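Local coordinates for enoyl-CoA hydratase/isomerase family protein (Mycobacterium tuberculosis, PDB 4FN7) that belongs to the crotonase superfamily and probably acts on enoyl-CoA thioesters in lipid metabolism, as a hydratase or an isomerase, at residues Thr8-Ser12 with Ile13-Ser17; Pro28-Gln31 with Gln32-Ala36; Glu71-Pro74 with Ala75-Met78; Gly82-Leu85 with Ala86-Leu89. One frame throughout, in Å; residues are numbered along the deposited sequence.

Interaction 1. Residues Thr8-Ser12 with Ile13-Ser17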
# COMPACT_ATOMS: atom_id res chain seq x y z
N THR A 8 33.11 -10.73 3.40
CA THR A 8 33.44 -11.88 4.23
C THR A 8 32.41 -12.97 4.01
O THR A 8 31.22 -12.77 4.22
CB THR A 8 33.45 -11.51 5.71
OG1 THR A 8 34.22 -10.31 5.91
CG2 THR A 8 34.03 -12.63 6.55
N ARG A 9 32.87 -14.13 3.57
CA ARG A 9 31.98 -15.28 3.46
C ARG A 9 31.95 -16.03 4.79
O ARG A 9 33.00 -16.37 5.34
CB ARG A 9 32.39 -16.21 2.32
CG ARG A 9 31.49 -17.44 2.20
CD ARG A 9 31.65 -18.16 0.87
NE ARG A 9 33.00 -18.65 0.66
CZ ARG A 9 33.34 -19.55 -0.27
NH1 ARG A 9 32.41 -20.05 -1.07
NH2 ARG A 9 34.60 -19.94 -0.40
N LYS A 10 30.75 -16.26 5.31
CA LYS A 10 30.56 -17.04 6.53
C LYS A 10 29.54 -18.12 6.23
O LYS A 10 28.34 -17.85 6.16
CB LYS A 10 30.03 -16.16 7.66
CG LYS A 10 30.79 -14.88 7.91
CD LYS A 10 30.11 -14.08 9.01
CE LYS A 10 30.77 -12.74 9.24
NZ LYS A 10 30.06 -11.96 10.29
N ASP A 11 30.01 -19.35 6.08
CA ASP A 11 29.16 -20.49 5.72
C ASP A 11 28.17 -20.16 4.60
O ASP A 11 28.56 -19.92 3.46
CB ASP A 11 28.45 -21.07 6.94
CG ASP A 11 27.79 -20.01 7.81
OD1 ASP A 11 28.49 -19.39 8.63
OD2 ASP A 11 26.56 -19.80 7.67
N SER A 12 26.89 -20.13 4.93
CA SER A 12 25.86 -19.98 3.91
C SER A 12 25.66 -18.54 3.44
O SER A 12 24.88 -18.30 2.52
CB SER A 12 24.52 -20.55 4.41
OG SER A 12 24.05 -19.83 5.53
N ILE A 13 26.36 -17.59 4.05
CA ILE A 13 26.13 -16.19 3.71
C ILE A 13 27.40 -15.41 3.40
O ILE A 13 28.51 -15.83 3.74
CB ILE A 13 25.33 -15.45 4.81
CG1 ILE A 13 26.18 -15.26 6.07
CG2 ILE A 13 24.04 -16.20 5.12
CD1 ILE A 13 25.50 -14.44 7.15
N ALA A 14 27.23 -14.29 2.72
CA ALA A 14 28.29 -13.31 2.56
C ALA A 14 27.87 -12.05 3.30
O ALA A 14 26.71 -11.64 3.22
CB ALA A 14 28.54 -13.00 1.09
N VAL A 15 28.80 -11.46 4.05
CA VAL A 15 28.56 -10.20 4.73
C VAL A 15 29.38 -9.11 4.05
O VAL A 15 30.60 -9.20 3.96
CB VAL A 15 28.93 -10.27 6.22
CG1 VAL A 15 28.60 -8.95 6.91
CG2 VAL A 15 28.20 -11.43 6.88
N ILE A 16 28.67 -8.10 3.56
CA ILE A 16 29.27 -6.98 2.85
C ILE A 16 29.05 -5.75 3.72
O ILE A 16 27.92 -5.38 4.02
CB ILE A 16 28.58 -6.80 1.48
CG1 ILE A 16 28.82 -8.04 0.60
CG2 ILE A 16 29.03 -5.52 0.79
CD1 ILE A 16 28.11 -7.99 -0.75
N SER A 17 30.14 -5.14 4.18
CA SER A 17 30.05 -4.04 5.13
C SER A 17 30.64 -2.76 4.56
O SER A 17 31.79 -2.74 4.12
CB SER A 17 30.75 -4.40 6.43
OG SER A 17 30.01 -5.35 7.16
O HOH W 1 32.49 -8.07 5.65

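Interaction 2. Residues Pro28-Gln31 with Gln32-Ala36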
# COMPACT_ATOMS: atom_id res chain seq x y z
N PRO A 28 31.32 7.22 -6.66
CA PRO A 28 31.87 6.25 -7.61
C PRO A 28 32.73 5.17 -6.95
O PRO A 28 32.59 4.00 -7.29
CB PRO A 28 32.73 7.11 -8.54
CG PRO A 28 32.14 8.47 -8.45
CD PRO A 28 31.59 8.62 -7.06
N ALA A 29 33.60 5.56 -6.02
CA ALA A 29 34.47 4.59 -5.36
C ALA A 29 33.68 3.56 -4.55
O ALA A 29 33.95 2.36 -4.61
CB ALA A 29 35.48 5.30 -4.48
N MET A 30 32.70 4.04 -3.79
CA MET A 30 31.88 3.15 -2.98
C MET A 30 31.04 2.23 -3.86
O MET A 30 30.89 1.04 -3.57
CB MET A 30 30.98 3.94 -2.02
CG MET A 30 30.03 3.09 -1.20
SD MET A 30 30.87 2.06 0.02
CE MET A 30 30.99 3.23 1.38
N GLN A 31 30.50 2.77 -4.94
CA GLN A 31 29.70 1.95 -5.86
C GLN A 31 30.56 0.86 -6.50
O GLN A 31 30.13 -0.29 -6.62
CB GLN A 31 29.04 2.82 -6.93
CG GLN A 31 27.97 3.75 -6.40
CD GLN A 31 27.34 4.56 -7.51
OE1 GLN A 31 27.43 4.19 -8.68
NE2 GLN A 31 26.73 5.69 -7.15
N GLN A 32 31.77 1.23 -6.91
CA GLN A 32 32.67 0.25 -7.48
C GLN A 32 32.98 -0.85 -6.48
O GLN A 32 32.97 -2.04 -6.82
CB GLN A 32 33.96 0.94 -7.93
CG GLN A 32 34.95 0.01 -8.60
CD GLN A 32 36.21 0.72 -9.02
OE1 GLN A 32 36.42 1.89 -8.68
NE2 GLN A 32 37.07 0.03 -9.76
N ALA A 33 33.24 -0.47 -5.23
CA ALA A 33 33.59 -1.43 -4.19
C ALA A 33 32.41 -2.34 -3.86
O ALA A 33 32.58 -3.54 -3.65
CB ALA A 33 34.09 -0.72 -2.94
N LEU A 34 31.21 -1.77 -3.81
CA LEU A 34 30.01 -2.56 -3.57
C LEU A 34 29.78 -3.55 -4.70
O LEU A 34 29.48 -4.72 -4.45
CB LEU A 34 28.79 -1.66 -3.41
CG LEU A 34 28.62 -1.01 -2.04
CD1 LEU A 34 27.51 0.02 -2.09
CD2 LEU A 34 28.36 -2.05 -0.96
N ASN A 35 29.89 -3.09 -5.94
CA ASN A 35 29.74 -3.98 -7.08
C ASN A 35 30.77 -5.11 -7.07
O ASN A 35 30.45 -6.25 -7.40
CB ASN A 35 29.79 -3.20 -8.40
CG ASN A 35 28.44 -2.64 -8.79
OD1 ASN A 35 27.45 -3.37 -8.84
ND2 ASN A 35 28.40 -1.35 -9.07
N ALA A 36 32.01 -4.79 -6.70
CA ALA A 36 33.06 -5.79 -6.61
C ALA A 36 32.74 -6.83 -5.53
O ALA A 36 32.99 -8.02 -5.70
CB ALA A 36 34.41 -5.13 -6.33
O HOH W 2 36.50 1.47 -5.29

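Interaction 3. Residues Glu71-Pro74 with Ala75-Met78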
# COMPACT_ATOMS: atom_id res chain seq x y z
N GLU A 71 28.22 19.89 -11.48
CA GLU A 71 28.80 19.10 -12.55
C GLU A 71 27.71 18.20 -13.12
O GLU A 71 26.82 17.75 -12.40
CB GLU A 71 29.97 18.26 -12.03
CG GLU A 71 31.17 19.10 -11.60
CD GLU A 71 32.27 18.27 -10.94
OE1 GLU A 71 32.09 17.04 -10.81
OE2 GLU A 71 33.30 18.86 -10.55
N VAL A 72 27.77 17.96 -14.43
CA VAL A 72 26.67 17.29 -15.09
C VAL A 72 26.91 15.79 -15.25
O VAL A 72 26.25 14.97 -14.61
CB VAL A 72 26.36 17.93 -16.46
CG1 VAL A 72 25.30 17.13 -17.19
CG2 VAL A 72 25.90 19.37 -16.26
N GLN A 73 27.86 15.43 -16.10
CA GLN A 73 28.12 14.02 -16.37
C GLN A 73 28.54 13.23 -15.13
O GLN A 73 28.11 12.10 -14.94
CB GLN A 73 29.12 13.84 -17.51
CG GLN A 73 29.10 12.44 -18.12
CD GLN A 73 27.73 12.07 -18.69
OE1 GLN A 73 27.10 12.88 -19.37
NE2 GLN A 73 27.28 10.85 -18.41
N PRO A 74 29.40 13.82 -14.28
CA PRO A 74 29.74 13.09 -13.05
C PRO A 74 28.51 12.77 -12.19
O PRO A 74 28.45 11.68 -11.60
CB PRO A 74 30.66 14.06 -12.31
CG PRO A 74 31.30 14.86 -13.41
CD PRO A 74 30.21 15.05 -14.43
N ALA A 75 27.55 13.68 -12.12
CA ALA A 75 26.33 13.44 -11.36
C ALA A 75 25.46 12.40 -12.05
O ALA A 75 24.93 11.50 -11.40
CB ALA A 75 25.55 14.74 -11.16
N ILE A 76 25.33 12.52 -13.37
CA ILE A 76 24.57 11.53 -14.15
C ILE A 76 25.15 10.14 -13.93
O ILE A 76 24.42 9.18 -13.66
CB ILE A 76 24.61 11.86 -15.65
CG1 ILE A 76 23.76 13.10 -15.95
CG2 ILE A 76 24.13 10.68 -16.48
CD1 ILE A 76 23.91 13.62 -17.38
N ASP A 77 26.46 10.02 -14.05
CA ASP A 77 27.12 8.73 -13.88
C ASP A 77 26.92 8.16 -12.47
O ASP A 77 26.70 6.97 -12.31
CB ASP A 77 28.61 8.84 -14.19
CG ASP A 77 28.89 9.09 -15.66
OD1 ASP A 77 27.98 8.87 -16.49
OD2 ASP A 77 30.02 9.51 -15.98
N MET A 78 27.02 9.02 -11.46
CA MET A 78 26.85 8.58 -10.08
C MET A 78 25.42 8.11 -9.83
O MET A 78 25.20 7.07 -9.20
CB MET A 78 27.23 9.67 -9.08
CG MET A 78 27.02 9.27 -7.63
SD MET A 78 27.55 10.54 -6.48
CE MET A 78 26.44 11.88 -6.94

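Interaction 4. Residues Gly82-Leu85 with Ala86-Leu89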
# COMPACT_ATOMS: atom_id res chain seq x y z
N GLY A 82 24.16 4.27 -9.01
CA GLY A 82 23.45 4.00 -7.78
C GLY A 82 22.16 3.24 -8.07
O GLY A 82 21.83 2.26 -7.40
N PHE A 83 21.44 3.69 -9.08
CA PHE A 83 20.18 3.04 -9.41
C PHE A 83 20.38 1.69 -10.09
O PHE A 83 19.56 0.79 -9.93
CB PHE A 83 19.28 3.99 -10.20
CG PHE A 83 18.92 5.22 -9.43
CD1 PHE A 83 18.46 5.11 -8.12
CD2 PHE A 83 19.08 6.48 -9.97
CE1 PHE A 83 18.13 6.24 -7.39
CE2 PHE A 83 18.76 7.61 -9.24
CZ PHE A 83 18.29 7.49 -7.95
N GLU A 84 21.49 1.54 -10.81
CA GLU A 84 21.86 0.23 -11.35
C GLU A 84 22.16 -0.77 -10.23
O GLU A 84 21.77 -1.93 -10.31
CB GLU A 84 23.06 0.35 -12.29
CG GLU A 84 23.29 -0.91 -13.09
CD GLU A 84 22.14 -1.19 -14.04
OE1 GLU A 84 21.79 -0.27 -14.81
OE2 GLU A 84 21.59 -2.30 -14.01
N LEU A 85 22.86 -0.31 -9.20
CA LEU A 85 23.10 -1.12 -8.02
C LEU A 85 21.78 -1.53 -7.37
O LEU A 85 21.59 -2.69 -6.97
CB LEU A 85 23.97 -0.35 -7.03
CG LEU A 85 24.40 -1.09 -5.77
CD1 LEU A 85 25.20 -2.34 -6.14
CD2 LEU A 85 25.23 -0.17 -4.90
N ALA A 86 20.84 -0.60 -7.26
CA ALA A 86 19.52 -0.92 -6.73
C ALA A 86 18.84 -1.99 -7.58
O ALA A 86 18.28 -2.95 -7.05
CB ALA A 86 18.65 0.34 -6.64
N TYR A 87 18.90 -1.83 -8.90
CA TYR A 87 18.32 -2.82 -9.79
C TYR A 87 18.97 -4.19 -9.56
O TYR A 87 18.29 -5.22 -9.48
CB TYR A 87 18.49 -2.38 -11.25
CG TYR A 87 17.77 -3.26 -12.24
CD1 TYR A 87 16.56 -2.87 -12.80
CD2 TYR A 87 18.30 -4.49 -12.62
CE1 TYR A 87 15.90 -3.67 -13.72
CE2 TYR A 87 17.65 -5.30 -13.53
CZ TYR A 87 16.45 -4.89 -14.08
OH TYR A 87 15.80 -5.71 -14.97
N ARG A 88 20.30 -4.20 -9.46
CA ARG A 88 21.05 -5.44 -9.25
C ARG A 88 20.61 -6.15 -7.98
O ARG A 88 20.42 -7.37 -7.97
CB ARG A 88 22.55 -5.15 -9.19
CG ARG A 88 23.40 -6.40 -9.14
CD ARG A 88 24.87 -6.08 -9.11
NE ARG A 88 25.64 -7.32 -9.16
CZ ARG A 88 26.97 -7.40 -9.07
NH1 ARG A 88 27.70 -6.31 -8.91
NH2 ARG A 88 27.55 -8.59 -9.13
N LEU A 89 20.42 -5.39 -6.90
CA LEU A 89 20.03 -5.99 -5.64
C LEU A 89 18.57 -6.42 -5.59
O LEU A 89 18.25 -7.47 -5.04
CB LEU A 89 20.37 -5.06 -4.47
CG LEU A 89 21.89 -4.99 -4.21
CD1 LEU A 89 22.21 -3.82 -3.29
CD2 LEU A 89 22.42 -6.30 -3.64

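Interaction 1. Residues Thr8-Ser12 with Ile13-Ser17
The beta hairpin of strands 5-10 and 13-18 turns here, and Thr8 and Lys10 of its first strand pair with Val15 and Ile13 of its second. Thr8 and Val15 form a hydrogen-bonded antiparallel pair, Thr8 N to Val15 O at 3.0 Å and Val15 N to Thr8 O at 2.8 Å, the latter nearly straight (176° at the hydrogen). Lys10 N gives to Ile13 O at 2.8 Å, and Ile13 N returns a bond to Lys10 O at 2.9 Å, closing a type II' turn over Asp11 and Ser12. Ser12 N is drawn onto Asp11 OD2 at 2.8 Å within that turn. The hairpin forms one edge of the crotonase sheet: strand 13-18 is flanked by the parallel strand 48-52, while 5-10 is outermost within the chain. On the face of Thr8, Lys10, Ile13 and Val15, the lysine chain leaves with CG beside its own backbone N (chi1 -50°) and stays extended, which carries CE obliquely across Val15 CG2 at 3.7 Å. Its NZ forms a salt bridge with Glu189, and Asp11 OD2 forms one with Arg193, both on helix 184-195. A water joins Thr8 OG1 (2.8 Å) to Val15 O, donating to the carbonyl.

Interaction 2. Residues Pro28-Gln31 with Gln32-Ala36
Met30 and Leu34, one helical turn apart, meet obliquely where Met30 CG approaches Leu34 CD1 at 4.1 Å. Leu34 CG swings back beside its own backbone N (chi1 -80°), so that it also lies 3.4 Å from Met30 O, the carbonyl that accepts Leu34 N at 2.8 Å. The same i to i+4 pattern holds for the neighbouring amides: Gln32 N to Pro28 O, Ala33 N to Ala29 O, and Asn35 N to Gln31 O, at 2.9 to 3.0 Å, the last the straightest at 168°. These residues open helix 28-44, the crossover of the beta-alpha-beta unit that joins strands 13-18 and 48-52. Its inner side lays Met30 and Leu34 against Val5 and Met18 of the sheet, Leu34 also reaching Ile16. Next round the helix, the extended Gln31 side chain is buried, and its NE2 is taken by two backbone carbonyls, Leu26 O and Met78 O. The outer side carries Pro28, Ala29 and Gln32 in solvent. There a water donates to Ala29 O at 2.8 Å, giving that carbonyl a second partner beside Ala33 N, and reaches Gln32 OE1 only weakly at 3.4 Å.

Interaction 3. Residues Glu71-Pro74 with Ala75-Met78
Val72 and Ile76 meet at the start of helix 73-90, whose first turn is built by the i to i+4 bonds Ile76 N to Val72 O (2.9 Å) and Asp77 N to Gln73 O (2.8 Å), both close to straight at 169°. The two aliphatic side chains lie side by side and point the same way; Val72, though exposed, lays one methyl on the buried Ile76, CG1 of Val72 against CD1 of Ile76 at 3.8 Å. Ala75 and Ile76 form the packed part. Ala75 CB sits 3.5 Å from Glu71 O, and both side chains pack on Phe229 near the chain end, with Ile225 and Ala226 of helix 225-228 added over Ile76. Met78, a turn further on, is buried as well and packs on Ile66 and Leu67 of helix 64-69. Its amide bonds to Pro74 O at 3.0 Å, less straight than the two before it. Glu71, Gln73 and Asp77 make up the solvent side. Pro74, which has no amide hydrogen to offer, falls within the first turn, where helical bonding does not need one. Gln73 folds back along the helix: CG lies anti to the backbone N, and the bend at chi2 (59°) brings the amide over the Asp77 carboxylate, the two planes 56° apart. Asp77 OD1 lies close to the plane of the Gln73 amide, yet the N-H comes to it from above the carboxylate plane, Gln73 NE2 giving to Asp77 OD1 at 2.8 Å.

Interaction 4. Residues Gly82-Leu85 with Ala86-Leu89
Leu85 and Leu89 touch one turn apart, Leu85 CG against Leu89 CD1 at 4.3 Å, and beside them each backbone acceptor of the turn has its donor. Gly82 O takes Ala86 N at 3.0 Å, Phe83 O takes Tyr87 N at 2.9 Å, Glu84 O takes Arg88 N at 2.8 Å, and Leu85 O takes Leu89 N at 2.9 Å, so four consecutive carbonyls are satisfied within the helix. This is the later half of helix 73-90, set deep in the crotonase fold between helices 28-44, 139-148 and 200-223. Phe83 and Ala86 pack on Ile144, while Leu85 leans on Leu34 and Ile38. With the main chain closed on itself, the charged side chains find their partners on neighbouring helices. Arg88 stretches out in full, CG anti to the backbone N (chi1 -173°), and takes its guanidinium group off this turn to helix 28-44. There NH2 makes salt bridges with Asp39 and Asp42 and NH1 gives to Asn35 OD1, so three acceptors fix the group and two carboxylates probably offset its charge. Glu84 bends at chi2 and runs alongside Tyr87, with OE2 4.2 Å from Tyr87 CD2 and the carboxylate turned 47° to the ring. Glu84 OE1 forms a salt bridge with Arg219 of helix 200-223, the same arginine that makes a cation-pi contact with the Tyr87 ring; OE2 is also hydrogen-bonded beyond the turn.

Interaction 4 is the buried one of the four, its centre about 8 Å from that of the chain; interaction 3, on the same helix 73-90, is the most outlying at about 20 Å. Interactions 1, 2 and 3 are partly buried. Interaction 1 pairs strands, whereas the other three are single-helix contacts built on i to i+4 bonds. Interaction 2 lies between interactions 1 and 4: Leu34 CD2 packs on Ile16 CG2 of interaction 1 at 3.9 Å, and Leu34 CD1 on Leu85 CD2 of interaction 4 at 3.6 Å. Polar side chains answer their surroundings: Gln73 and Asp77 pair on the solvent side of interaction 3, whereas the charges of interaction 4 reach other helices.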